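Local coordinates for Sys-1 protein (Caenorhabditis elegans, PDB 3C2G) that acts as a beta-catenin-type transcription coregulator in the Wnt signalling asymmetry pathway, binding the TCF transcription factor POP-1 directly, at residues A288-V293 against K306-V311; T320-I325 against Q357-I362; N324-L329 against T346-N351; L330-I335 against D339-S344; I362-N367 against N406-M411. One frame throughout, in Å; residues are numbered along the deposited sequence.

Interaction 1 of 5, residues A288-V293 against K306-V311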
# COMPACT_ATOMS: atom_id res chain seq x y z
N ALA A 288 -14.20 8.57 7.66
CA ALA A 288 -13.34 8.81 8.81
C ALA A 288 -11.96 9.32 8.39
O ALA A 288 -11.49 10.34 8.87
CB ALA A 288 -13.22 7.55 9.65
N ILE A 289 -11.33 8.62 7.46
CA ILE A 289 -10.03 9.05 6.95
C ILE A 289 -10.06 10.48 6.40
O ILE A 289 -9.20 11.29 6.73
CB ILE A 289 -9.51 8.09 5.88
CG1 ILE A 289 -9.27 6.71 6.48
CG2 ILE A 289 -8.21 8.62 5.28
CD1 ILE A 289 -9.00 5.66 5.43
N THR A 290 -11.06 10.78 5.59
CA THR A 290 -11.11 12.07 4.92
C THR A 290 -11.38 13.20 5.90
O THR A 290 -10.88 14.31 5.69
CB THR A 290 -12.07 12.11 3.68
OG1 THR A 290 -13.41 11.90 4.11
CG2 THR A 290 -11.72 11.01 2.70
N THR A 291 -12.13 12.93 6.97
CA THR A 291 -12.36 13.90 8.04
C THR A 291 -11.04 14.24 8.75
O THR A 291 -10.75 15.41 9.01
CB THR A 291 -13.36 13.37 9.10
OG1 THR A 291 -14.61 13.09 8.47
CG2 THR A 291 -13.59 14.39 10.24
N VAL A 292 -10.26 13.20 9.05
CA VAL A 292 -9.05 13.31 9.83
C VAL A 292 -7.95 14.02 9.07
O VAL A 292 -7.22 14.82 9.65
CB VAL A 292 -8.59 11.91 10.35
CG1 VAL A 292 -7.13 11.94 10.82
CG2 VAL A 292 -9.51 11.44 11.47
N VAL A 293 -7.85 13.76 7.77
CA VAL A 293 -6.80 14.40 6.96
C VAL A 293 -7.07 15.86 6.63
O VAL A 293 -6.34 16.46 5.87
CB VAL A 293 -6.44 13.61 5.69
CG1 VAL A 293 -5.99 12.20 6.05
CG2 VAL A 293 -7.59 13.58 4.69
N LYS A 306 -2.42 7.03 2.02
CA LYS A 306 -1.88 5.67 1.82
C LYS A 306 -2.94 4.60 2.10
O LYS A 306 -3.11 3.66 1.32
CB LYS A 306 -0.68 5.46 2.74
CG LYS A 306 0.17 4.22 2.47
CD LYS A 306 1.12 3.97 3.67
CE LYS A 306 2.16 2.84 3.42
NZ LYS A 306 1.61 1.57 2.84
N LEU A 307 -3.66 4.76 3.21
CA LEU A 307 -4.73 3.85 3.56
C LEU A 307 -5.95 3.97 2.62
O LEU A 307 -6.56 2.97 2.27
CB LEU A 307 -5.14 4.07 5.03
CG LEU A 307 -6.21 3.13 5.61
CD1 LEU A 307 -5.80 1.65 5.57
CD2 LEU A 307 -6.63 3.55 7.03
N LEU A 308 -6.29 5.19 2.21
CA LEU A 308 -7.31 5.41 1.21
C LEU A 308 -6.97 4.65 -0.06
O LEU A 308 -7.82 3.94 -0.60
CB LEU A 308 -7.48 6.89 0.90
CG LEU A 308 -8.31 7.68 1.90
CD1 LEU A 308 -8.34 9.15 1.52
CD2 LEU A 308 -9.72 7.13 1.99
N LEU A 309 -5.73 4.78 -0.51
CA LEU A 309 -5.28 4.05 -1.68
C LEU A 309 -5.58 2.56 -1.51
O LEU A 309 -6.12 1.92 -2.40
CB LEU A 309 -3.78 4.28 -1.89
CG LEU A 309 -3.16 3.65 -3.14
CD1 LEU A 309 -3.82 4.20 -4.42
CD2 LEU A 309 -1.62 3.80 -3.18
N GLN A 310 -5.26 2.03 -0.34
CA GLN A 310 -5.30 0.60 -0.11
C GLN A 310 -6.71 0.05 -0.18
O GLN A 310 -6.89 -1.11 -0.51
CB GLN A 310 -4.71 0.30 1.25
CG GLN A 310 -4.29 -1.13 1.44
CD GLN A 310 -3.69 -1.37 2.82
OE1 GLN A 310 -2.83 -0.59 3.27
NE2 GLN A 310 -4.15 -2.42 3.51
N VAL A 311 -7.70 0.86 0.17
CA VAL A 311 -9.09 0.40 0.25
C VAL A 311 -9.93 0.84 -0.97
O VAL A 311 -11.15 0.61 -1.00
CB VAL A 311 -9.80 0.89 1.56
CG1 VAL A 311 -9.01 0.46 2.81
CG2 VAL A 311 -10.02 2.41 1.56
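Two antiparallel helices of the armadillo domain, 285-292 and 298-311, meet where Ile289 of the first packs on Leu307 and Leu308 of the second. The axes of their short segments run at 159° and come within 10.6 Å, a spacing that large aliphatic side chains fill well. Being branched at CB, Ile289 can serve both leucines. Its CG2 methyl lies 3.5 Å from Leu308 CG, and these two side chains lie alongside, pointing opposite ways. The longer branch is extended (chi2 169°) and carries CD1 across Leu307 at about a right angle, with Ile289 CD1 3.6 Å from Leu307 CD2. Thr290 contributes its methyl, CG2 standing 4.0 Å from Leu308 CD1, while its OG1 bonds back to Gly287 O, which lets a hydroxyl be buried here. With an alanine in place of Leu308, the Ile289 CG2 and Thr290 methyls would probably lose their common partner and face a gap between the helices. Phe280 of helix 274-282 covers Ile289 and Leu307, and Leu329 of helix 325-335 continues the layer beyond Leu308. All four touching residues are buried and meet through carbon alone, so the contact rests on complementary shape and the exclusion of water.

Interaction 2 of 5, residues T320-I325 against Q357-I362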
# COMPACT_ATOMS: atom_id res chain seq x y z
N THR A 320 -21.25 3.95 -0.61
CA THR A 320 -20.88 5.02 0.33
C THR A 320 -21.23 6.40 -0.25
O THR A 320 -20.91 6.66 -1.39
CB THR A 320 -19.37 4.94 0.68
OG1 THR A 320 -19.17 3.82 1.54
CG2 THR A 320 -18.88 6.19 1.40
N PRO A 321 -21.88 7.27 0.55
CA PRO A 321 -22.10 8.65 0.10
C PRO A 321 -20.78 9.35 -0.21
O PRO A 321 -19.98 9.59 0.69
CB PRO A 321 -22.79 9.31 1.31
CG PRO A 321 -23.43 8.17 2.06
CD PRO A 321 -22.45 7.04 1.89
N LEU A 322 -20.57 9.70 -1.48
CA LEU A 322 -19.30 10.29 -1.89
C LEU A 322 -19.42 11.75 -2.33
O LEU A 322 -18.42 12.36 -2.74
CB LEU A 322 -18.65 9.41 -2.97
CG LEU A 322 -18.03 8.10 -2.44
CD1 LEU A 322 -17.65 7.16 -3.55
CD2 LEU A 322 -16.83 8.36 -1.56
N GLU A 323 -20.61 12.32 -2.19
CA GLU A 323 -20.90 13.68 -2.67
C GLU A 323 -20.03 14.75 -2.00
O GLU A 323 -19.80 15.81 -2.56
CB GLU A 323 -22.38 14.04 -2.50
CG GLU A 323 -23.38 13.18 -3.29
CD GLU A 323 -23.47 11.72 -2.81
OE1 GLU A 323 -23.16 11.42 -1.62
OE2 GLU A 323 -23.86 10.86 -3.65
N ASN A 324 -19.57 14.47 -0.78
CA ASN A 324 -18.73 15.42 -0.06
C ASN A 324 -17.28 15.00 -0.01
O ASN A 324 -16.39 15.82 -0.22
CB ASN A 324 -19.29 15.66 1.34
CG ASN A 324 -20.70 16.23 1.32
OD1 ASN A 324 -20.92 17.37 0.91
ND2 ASN A 324 -21.67 15.42 1.75
N ILE A 325 -17.04 13.72 0.25
CA ILE A 325 -15.70 13.13 0.28
C ILE A 325 -14.94 13.40 -1.01
O ILE A 325 -13.80 13.89 -0.99
CB ILE A 325 -15.78 11.60 0.55
CG1 ILE A 325 -16.18 11.31 2.01
CG2 ILE A 325 -14.48 10.89 0.22
CD1 ILE A 325 -16.68 9.91 2.21
N GLN A 357 -21.29 4.71 -12.16
CA GLN A 357 -21.74 5.84 -12.95
C GLN A 357 -21.97 7.09 -12.12
O GLN A 357 -21.41 8.15 -12.42
CB GLN A 357 -23.01 5.47 -13.73
CG GLN A 357 -23.31 6.41 -14.88
CD GLN A 357 -22.13 6.54 -15.83
OE1 GLN A 357 -21.65 5.55 -16.38
NE2 GLN A 357 -21.66 7.77 -16.02
N HIS A 358 -22.79 6.97 -11.07
CA HIS A 358 -23.07 8.09 -10.15
C HIS A 358 -21.79 8.70 -9.55
O HIS A 358 -21.73 9.91 -9.33
CB HIS A 358 -24.07 7.68 -9.07
CG HIS A 358 -23.54 6.66 -8.10
ND1 HIS A 358 -23.40 5.33 -8.43
CD2 HIS A 358 -23.10 6.79 -6.82
CE1 HIS A 358 -22.91 4.67 -7.39
NE2 HIS A 358 -22.71 5.53 -6.41
N VAL A 359 -20.76 7.88 -9.32
CA VAL A 359 -19.46 8.37 -8.81
C VAL A 359 -18.70 9.15 -9.89
O VAL A 359 -18.13 10.21 -9.62
CB VAL A 359 -18.58 7.22 -8.20
CG1 VAL A 359 -17.22 7.74 -7.84
CG2 VAL A 359 -19.26 6.62 -6.97
N LYS A 360 -18.70 8.62 -11.11
CA LYS A 360 -18.21 9.37 -12.26
C LYS A 360 -18.90 10.74 -12.35
O LYS A 360 -18.25 11.76 -12.61
CB LYS A 360 -18.43 8.58 -13.54
CG LYS A 360 -17.35 7.57 -13.82
CD LYS A 360 -17.92 6.22 -14.16
CE LYS A 360 -17.38 5.75 -15.48
NZ LYS A 360 -17.09 4.29 -15.54
N ASP A 361 -20.22 10.75 -12.12
CA ASP A 361 -20.97 12.01 -12.22
C ASP A 361 -20.50 13.01 -11.18
O ASP A 361 -20.29 14.19 -11.49
CB ASP A 361 -22.48 11.77 -12.12
CG ASP A 361 -23.07 11.08 -13.35
OD1 ASP A 361 -22.48 11.19 -14.46
OD2 ASP A 361 -24.13 10.43 -13.22
N ILE A 362 -20.30 12.55 -9.95
CA ILE A 362 -19.79 13.43 -8.90
C ILE A 362 -18.44 14.03 -9.33
O ILE A 362 -18.25 15.24 -9.32
CB ILE A 362 -19.70 12.71 -7.54
CG1 ILE A 362 -21.12 12.41 -7.04
CG2 ILE A 362 -18.92 13.54 -6.52
CD1 ILE A 362 -21.24 11.21 -6.10
O HOH W 1 -21.01 5.67 -3.80
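Ile362 takes the largest share of this contact, pushing its two branches against different parts of the 320-325 loop. The long branch, with CG1 anti to the carbonyl carbon (chi1 -68°), ends in a methyl against the Glu323 side chain; Ile362 CD1 is 3.6 Å from Glu323 OE2 and 4.0 Å from Glu323 CG. The short branch turns to the backbone, Ile362 CG2 lying 4.0 Å from Leu322 O. Glu323 suits the solvent-facing border of the contact: its chain bends at chi2 (68°), which folds the carboxylate back so that it and CG cross the isoleucine methyl.

Leu322 fills the buried side. Its CD1 meets Val359 CG2 at 3.8 Å, one turn of helix before Ile362, and Leu322 CB looks more distantly toward Ile362 CD1. In the armadillo superhelix this is the place where the linker between helix 298-311 and helix 325-335 lies against helix 357-365, and one leucine in an irregular segment fits it to the apolar stripe of Val359 and Ile362. Leu326 of helix 325-335 touches the same two residues from its own side.

Toward the surface, a water joins the loop to the helix: it lies 2.6 Å from Thr320 O, probably as donor, and 3.1 Å from His358 NE2. The His358 ring rests with one face over Val359 CG2, near its rim. Facing a different chain, Lys360 of this helix forms a salt bridge to an acidic side chain of the bound POP-1 peptide.

Interaction 3 of 5, residues N324-L329 against T346-N351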
# COMPACT_ATOMS: atom_id res chain seq x y z
N ASN A 324 -19.57 14.47 -0.78
CA ASN A 324 -18.73 15.42 -0.06
C ASN A 324 -17.28 15.00 -0.01
O ASN A 324 -16.39 15.82 -0.22
CB ASN A 324 -19.29 15.66 1.34
CG ASN A 324 -20.70 16.23 1.32
OD1 ASN A 324 -20.92 17.37 0.91
ND2 ASN A 324 -21.67 15.42 1.75
N ILE A 325 -17.04 13.72 0.25
CA ILE A 325 -15.70 13.13 0.28
C ILE A 325 -14.94 13.40 -1.01
O ILE A 325 -13.80 13.89 -0.99
CB ILE A 325 -15.78 11.60 0.55
CG1 ILE A 325 -16.18 11.31 2.01
CG2 ILE A 325 -14.48 10.89 0.22
CD1 ILE A 325 -16.68 9.91 2.21
N LEU A 326 -15.56 13.09 -2.14
CA LEU A 326 -14.84 13.15 -3.40
C LEU A 326 -14.37 14.54 -3.78
O LEU A 326 -13.19 14.72 -4.07
CB LEU A 326 -15.63 12.49 -4.53
CG LEU A 326 -14.90 11.97 -5.77
CD1 LEU A 326 -13.55 11.38 -5.45
CD2 LEU A 326 -15.75 10.91 -6.42
N PRO A 327 -15.26 15.55 -3.75
CA PRO A 327 -14.76 16.91 -4.01
C PRO A 327 -13.64 17.34 -3.07
O PRO A 327 -12.71 18.04 -3.50
CB PRO A 327 -16.00 17.78 -3.79
CG PRO A 327 -17.13 16.88 -4.06
CD PRO A 327 -16.72 15.54 -3.55
N PHE A 328 -13.70 16.92 -1.81
CA PHE A 328 -12.64 17.26 -0.86
C PHE A 328 -11.32 16.67 -1.31
O PHE A 328 -10.31 17.36 -1.36
CB PHE A 328 -12.99 16.79 0.56
CG PHE A 328 -11.85 16.93 1.54
CD1 PHE A 328 -11.60 18.16 2.15
CD2 PHE A 328 -11.01 15.85 1.83
CE1 PHE A 328 -10.52 18.31 3.06
CE2 PHE A 328 -9.95 15.98 2.71
CZ PHE A 328 -9.70 17.22 3.34
N LEU A 329 -11.34 15.39 -1.65
CA LEU A 329 -10.13 14.71 -2.14
C LEU A 329 -9.58 15.30 -3.44
O LEU A 329 -8.37 15.40 -3.60
CB LEU A 329 -10.37 13.21 -2.25
CG LEU A 329 -10.63 12.52 -0.90
CD1 LEU A 329 -10.98 11.07 -1.09
CD2 LEU A 329 -9.43 12.67 0.07
N THR A 346 -4.64 10.18 -6.74
CA THR A 346 -4.99 9.82 -8.10
C THR A 346 -5.21 8.31 -8.24
O THR A 346 -6.02 7.88 -9.07
CB THR A 346 -3.93 10.30 -9.16
OG1 THR A 346 -2.65 9.71 -8.89
CG2 THR A 346 -3.81 11.81 -9.18
N GLY A 347 -4.48 7.52 -7.45
CA GLY A 347 -4.64 6.07 -7.42
C GLY A 347 -6.02 5.73 -6.90
O GLY A 347 -6.73 4.93 -7.49
N PHE A 348 -6.41 6.37 -5.81
CA PHE A 348 -7.74 6.25 -5.25
C PHE A 348 -8.86 6.66 -6.23
O PHE A 348 -9.90 6.00 -6.32
CB PHE A 348 -7.84 7.09 -3.97
CG PHE A 348 -9.22 7.15 -3.39
CD1 PHE A 348 -9.67 6.16 -2.54
CD2 PHE A 348 -10.08 8.18 -3.74
CE1 PHE A 348 -10.97 6.22 -2.01
CE2 PHE A 348 -11.37 8.24 -3.24
CZ PHE A 348 -11.81 7.26 -2.37
N LEU A 349 -8.65 7.78 -6.92
CA LEU A 349 -9.61 8.30 -7.87
C LEU A 349 -9.88 7.28 -8.98
O LEU A 349 -11.04 6.99 -9.31
CB LEU A 349 -9.08 9.61 -8.46
CG LEU A 349 -9.99 10.43 -9.36
CD1 LEU A 349 -11.33 10.78 -8.66
CD2 LEU A 349 -9.26 11.68 -9.86
N SER A 350 -8.82 6.69 -9.51
CA SER A 350 -8.93 5.72 -10.60
C SER A 350 -9.77 4.51 -10.23
O SER A 350 -10.57 4.06 -11.05
CB SER A 350 -7.56 5.27 -11.10
OG SER A 350 -6.87 4.60 -10.07
N ASN A 351 -9.62 4.00 -9.01
CA ASN A 351 -10.43 2.87 -8.54
C ASN A 351 -11.84 3.26 -8.15
O ASN A 351 -12.78 2.50 -8.40
CB ASN A 351 -9.77 2.15 -7.37
CG ASN A 351 -8.54 1.36 -7.77
OD1 ASN A 351 -8.42 0.91 -8.90
ND2 ASN A 351 -7.63 1.18 -6.82
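Leu329 meets Phe348 where helix 325-335 faces helix 339-352, with Leu329 CD1 3.6 Å from Phe348 CE2. The two side chains cross at about a right angle, and the methyl comes to the ring obliquely. Leu326, one turn earlier, sends its CD1 to the edge of the same ring, close to its plane and 4.4 Å from Phe348 CE2. That methyl also meets Leu349, Leu326 CD1 being 3.9 Å from Leu349 CD1. The phenylalanine reaches so far because its CG is anti to the backbone N (chi1 174°), and a long flat side chain suits axes still 11.5 Å apart at closest approach.

Behind this layer, Ser350 OG donates to Gly347 O over 2.6 Å, tilted 28° from the carbonyl plane, and is also bonded to Arg403 of helix 388-409. Gly347 has no side chain, which suits a position where Leu309 of helix 298-311 packs on its CA. Asn351 bonds to Ser312 and to the backbone of the bound peptide.

The short segments run roughly antiparallel, at 145°. Leu329 touches Thr290 of helix 285-292, Leu326 touches Val359 and Ile362 of helix 357-365, and Leu349 reaches Thr404 of helix 388-409, placing the contact in an all-helical core.

Interaction 4 of 5, residues L330-I335 against D339-S344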
# COMPACT_ATOMS: atom_id res chain seq x y z
N LEU A 330 -10.45 15.70 -4.36
CA LEU A 330 -9.98 16.37 -5.57
C LEU A 330 -9.29 17.68 -5.26
O LEU A 330 -8.27 18.00 -5.86
CB LEU A 330 -11.13 16.58 -6.56
CG LEU A 330 -11.66 15.26 -7.11
CD1 LEU A 330 -13.03 15.43 -7.70
CD2 LEU A 330 -10.68 14.67 -8.11
N ARG A 331 -9.84 18.44 -4.31
CA ARG A 331 -9.24 19.68 -3.87
C ARG A 331 -7.87 19.44 -3.27
O ARG A 331 -6.91 20.15 -3.58
CB ARG A 331 -10.14 20.37 -2.85
CG ARG A 331 -9.97 21.89 -2.79
CD ARG A 331 -11.03 22.55 -1.87
NE ARG A 331 -12.37 21.95 -2.01
CZ ARG A 331 -13.07 21.40 -1.01
NH1 ARG A 331 -12.58 21.40 0.23
NH2 ARG A 331 -14.26 20.88 -1.25
N LEU A 332 -7.77 18.42 -2.43
CA LEU A 332 -6.50 18.00 -1.84
C LEU A 332 -5.45 17.68 -2.90
O LEU A 332 -4.33 18.17 -2.82
CB LEU A 332 -6.70 16.80 -0.91
CG LEU A 332 -5.48 16.46 -0.06
CD1 LEU A 332 -5.23 17.58 0.95
CD2 LEU A 332 -5.64 15.11 0.64
N ILE A 333 -5.80 16.86 -3.88
CA ILE A 333 -4.89 16.48 -4.95
C ILE A 333 -4.43 17.72 -5.75
O ILE A 333 -3.27 17.83 -6.15
CB ILE A 333 -5.55 15.44 -5.87
CG1 ILE A 333 -5.65 14.09 -5.16
CG2 ILE A 333 -4.79 15.26 -7.17
CD1 ILE A 333 -6.82 13.24 -5.66
N GLU A 334 -5.36 18.65 -5.95
CA GLU A 334 -5.10 19.89 -6.66
C GLU A 334 -4.03 20.78 -6.01
O GLU A 334 -3.17 21.32 -6.72
CB GLU A 334 -6.41 20.67 -6.83
CG GLU A 334 -6.34 21.85 -7.81
CD GLU A 334 -7.67 22.59 -7.92
OE1 GLU A 334 -8.49 22.51 -6.97
OE2 GLU A 334 -7.90 23.25 -8.95
N ILE A 335 -4.06 20.93 -4.68
CA ILE A 335 -3.14 21.87 -4.00
C ILE A 335 -1.98 21.27 -3.21
O ILE A 335 -0.98 21.95 -2.97
CB ILE A 335 -3.88 22.97 -3.14
CG1 ILE A 335 -3.94 22.61 -1.64
CG2 ILE A 335 -5.24 23.39 -3.75
CD1 ILE A 335 -5.09 21.71 -1.20
N ASP A 339 4.38 14.59 -3.96
CA ASP A 339 4.08 13.54 -4.92
C ASP A 339 3.47 12.28 -4.34
O ASP A 339 2.70 11.60 -5.03
CB ASP A 339 5.31 13.20 -5.75
CG ASP A 339 5.66 14.29 -6.76
OD1 ASP A 339 4.78 15.11 -7.11
OD2 ASP A 339 6.83 14.33 -7.20
N GLU A 340 3.79 11.95 -3.09
CA GLU A 340 3.23 10.76 -2.47
C GLU A 340 1.73 10.93 -2.29
O GLU A 340 0.97 10.00 -2.48
CB GLU A 340 3.88 10.47 -1.11
CG GLU A 340 5.29 9.89 -1.19
CD GLU A 340 5.35 8.56 -1.94
OE1 GLU A 340 4.42 7.73 -1.78
OE2 GLU A 340 6.34 8.35 -2.69
N VAL A 341 1.32 12.14 -1.93
CA VAL A 341 -0.08 12.44 -1.77
C VAL A 341 -0.78 12.42 -3.13
O VAL A 341 -1.87 11.86 -3.25
CB VAL A 341 -0.28 13.78 -1.01
CG1 VAL A 341 -1.73 14.16 -0.96
CG2 VAL A 341 0.24 13.66 0.42
N ILE A 342 -0.15 12.99 -4.16
CA ILE A 342 -0.70 12.99 -5.51
C ILE A 342 -0.84 11.55 -5.99
O ILE A 342 -1.86 11.18 -6.59
CB ILE A 342 0.18 13.76 -6.53
CG1 ILE A 342 0.44 15.21 -6.09
CG2 ILE A 342 -0.44 13.73 -7.91
CD1 ILE A 342 -0.77 15.97 -5.64
N TYR A 343 0.17 10.75 -5.70
CA TYR A 343 0.17 9.36 -6.09
C TYR A 343 -0.99 8.62 -5.47
O TYR A 343 -1.72 7.93 -6.18
CB TYR A 343 1.48 8.69 -5.71
CG TYR A 343 1.45 7.20 -5.85
CD1 TYR A 343 1.41 6.59 -7.12
CD2 TYR A 343 1.47 6.37 -4.71
CE1 TYR A 343 1.39 5.21 -7.26
CE2 TYR A 343 1.45 4.97 -4.84
CZ TYR A 343 1.41 4.40 -6.11
OH TYR A 343 1.39 3.02 -6.25
N SER A 344 -1.18 8.78 -4.16
CA SER A 344 -2.25 8.10 -3.43
C SER A 344 -3.63 8.56 -3.88
O SER A 344 -4.51 7.73 -4.11
CB SER A 344 -2.11 8.32 -1.93
OG SER A 344 -0.82 7.94 -1.46
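Ile342 lays its terminal methyl over the backbone of Ile333, CD1 coming 3.2 Å from Ile333 O, while the two side chains touch more loosely, Ile333 CG2 lying 4.4 Å from Ile342 CD1. A folded chain accounts for this: with chi1 at -56° and chi2 at -48°, CD1 is swung across toward the last turn of helix 325-335 instead of running straight out. Next to it, Leu332 CD2 stands 4.3 Å from Val341 CG1. Only three residues separate the helices, and the backbones lie so close (Ile333 CA 5.5 Å from Ile342 CA) that one branched side chain even reaches the facing main chain.

The buried Ser344 satisfies its hydroxyl within its own helix. Ser344 OG donates to Glu340 O over 2.9 Å, and Ser344 N donates to that oxygen from the opposite face of the carbonyl plane. Asp339 and Glu340 form salt bridges with Lys390 and Arg393, and the negative charges near the N-terminal end of helix 339-352 would probably also favour its dipole.

Several helices surround this helical hairpin. Ile375 of helix 368-377 packs on Ile333 and Ile342, Cys305 and Ile301 of helix 298-311 cover Leu332 and Val341, and helix 388-409 lies along Ile342 and Tyr343.

Interaction 5 of 5, residues I362-N367 against N406-M411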
# COMPACT_ATOMS: atom_id res chain seq x y z
N ILE A 362 -20.30 12.55 -9.95
CA ILE A 362 -19.79 13.43 -8.90
C ILE A 362 -18.44 14.03 -9.33
O ILE A 362 -18.25 15.24 -9.32
CB ILE A 362 -19.70 12.71 -7.54
CG1 ILE A 362 -21.12 12.41 -7.04
CG2 ILE A 362 -18.92 13.54 -6.52
CD1 ILE A 362 -21.24 11.21 -6.10
N ALA A 363 -17.53 13.15 -9.73
CA ALA A 363 -16.22 13.58 -10.19
C ALA A 363 -16.30 14.65 -11.30
O ALA A 363 -15.66 15.71 -11.20
CB ALA A 363 -15.42 12.37 -10.63
N ILE A 364 -17.09 14.40 -12.33
CA ILE A 364 -17.23 15.37 -13.43
C ILE A 364 -17.71 16.75 -12.96
O ILE A 364 -17.17 17.76 -13.39
CB ILE A 364 -18.13 14.81 -14.56
CG1 ILE A 364 -17.36 13.75 -15.35
CG2 ILE A 364 -18.63 15.91 -15.49
CD1 ILE A 364 -18.27 12.79 -16.05
N ARG A 365 -18.70 16.78 -12.08
CA ARG A 365 -19.22 18.05 -11.56
C ARG A 365 -18.19 18.79 -10.70
O ARG A 365 -18.31 20.00 -10.49
CB ARG A 365 -20.51 17.86 -10.77
CG ARG A 365 -21.72 17.55 -11.64
CD ARG A 365 -23.04 17.66 -10.85
NE ARG A 365 -23.35 16.44 -10.08
CZ ARG A 365 -23.09 16.29 -8.78
NH1 ARG A 365 -22.52 17.27 -8.09
NH2 ARG A 365 -23.40 15.14 -8.18
N SER A 366 -17.19 18.07 -10.21
CA SER A 366 -16.12 18.74 -9.48
C SER A 366 -14.88 18.93 -10.34
O SER A 366 -13.79 19.21 -9.82
CB SER A 366 -15.81 18.00 -8.19
OG SER A 366 -17.01 17.76 -7.47
N ASN A 367 -15.05 18.78 -11.66
CA ASN A 367 -13.97 19.03 -12.62
C ASN A 367 -12.84 18.02 -12.59
O ASN A 367 -11.70 18.35 -12.90
CB ASN A 367 -13.41 20.46 -12.47
CG ASN A 367 -14.17 21.49 -13.30
OD1 ASN A 367 -15.29 21.24 -13.76
ND2 ASN A 367 -13.56 22.65 -13.51
N ASN A 406 -9.62 6.98 -18.77
CA ASN A 406 -10.14 5.88 -19.55
C ASN A 406 -11.43 5.31 -18.98
O ASN A 406 -12.33 4.92 -19.73
CB ASN A 406 -9.08 4.78 -19.71
CG ASN A 406 -7.85 5.26 -20.50
OD1 ASN A 406 -7.84 6.35 -21.08
ND2 ASN A 406 -6.81 4.43 -20.52
N ASN A 407 -11.54 5.29 -17.65
CA ASN A 407 -12.80 4.91 -16.99
C ASN A 407 -13.95 5.88 -17.25
O ASN A 407 -15.10 5.48 -17.22
CB ASN A 407 -12.58 4.71 -15.49
CG ASN A 407 -11.74 3.48 -15.18
OD1 ASN A 407 -11.64 2.56 -16.00
ND2 ASN A 407 -11.10 3.47 -14.00
N PHE A 408 -13.63 7.15 -17.54
CA PHE A 408 -14.64 8.13 -17.96
C PHE A 408 -15.08 7.94 -19.41
O PHE A 408 -16.27 7.94 -19.71
CB PHE A 408 -14.13 9.57 -17.81
CG PHE A 408 -14.05 10.05 -16.41
CD1 PHE A 408 -15.15 9.97 -15.57
CD2 PHE A 408 -12.88 10.61 -15.93
CE1 PHE A 408 -15.07 10.42 -14.27
CE2 PHE A 408 -12.79 11.07 -14.63
CZ PHE A 408 -13.89 10.98 -13.79
N LEU A 409 -14.12 7.79 -20.32
CA LEU A 409 -14.40 7.86 -21.76
C LEU A 409 -15.33 6.75 -22.25
O LEU A 409 -15.97 6.89 -23.28
CB LEU A 409 -13.11 7.92 -22.58
CG LEU A 409 -12.24 9.17 -22.38
CD1 LEU A 409 -10.85 9.02 -23.01
CD2 LEU A 409 -12.92 10.43 -22.87
N MSE A 410 -15.43 5.66 -21.49
CA MSE A 410 -16.34 4.56 -21.80
C MSE A 410 -17.78 5.03 -21.99
O MSE A 410 -18.42 4.66 -22.98
CB MSE A 410 -16.29 3.51 -20.69
CG MSE A 410 -14.88 3.08 -20.32
SE MSE A 410 -14.19 1.57 -21.37
CE MSE A 410 -14.62 2.10 -23.21
N MSE A 411 -18.25 5.86 -21.06
CA MSE A 411 -19.59 6.46 -21.11
C MSE A 411 -20.04 6.89 -22.51
O MSE A 411 -21.17 6.68 -22.89
CB MSE A 411 -19.64 7.70 -20.21
CG MSE A 411 -19.51 7.43 -18.72
SE MSE A 411 -19.26 9.11 -17.72
CE MSE A 411 -20.89 10.08 -18.27
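A selenium atom takes part in this contact: Met411, present as selenomethionine with selenium replacing the sulfur, meets Ile364 tip to tip, SE lying 4.2 Å from Ile364 CD1. An extended chi2 (170°) carries SE out along the unbranched side chain, which is long enough to reach the isoleucine tip. Ile364 and Phe408 bury about equal shares, each more than Ala363 or Met411. Ala363 CB sits at the edge of the Phe408 ring, near the ring plane and 3.8 Å from Phe408 CZ, and the small residue lets the ring approach the helix backbone. Ile364 runs beside the phenylalanine but heads the other way, its CG1 4.2 Å from Phe408 CE1 at an angle to the ring.

Just beyond these residues helix 357-365 ends in a Schellman motif. Asn367, with a positive phi of 70° that asparagine tolerates better than most residues, is its C-prime residue; Asn367 N bonds to Ile364 O over 2.9 Å, and Ala368 N reaches back to Ala363 O. The residues that supply the closing carbonyls are thus the ones that touch Phe408.

Ser366 touches Pro327 and Leu330 of helix 325-335, while helix 425-432 meets Ile364 through Glu427 and Leu409 through Val431, and helix 457-472 packs on Asn406 and Leu409, so the contact lies between successive layers of the armadillo helices.

Interactions 3 and 4 hold the same pair of helices, 325-335 and 339-352: the first bridges well-separated axes with a ring and leucines, the second joins the close ends beside the turn with branched aliphatic side chains. Interaction 1 adjoins both through helix 298-311 and is likewise buried and purely apolar. Interactions 2 and 5 use successive parts of helix 357-365, overlap at Ile362, which makes its contacts in interaction 2, and lie farther from the centre of the chain. Interaction 2 alone includes an exposed carboxylate and a bridging water, consistent with one partner being a loop at the surface; interaction 5 remains apolar but borders a helix end. Interactions 1 and 5 do not touch, their centres about 21 Å apart.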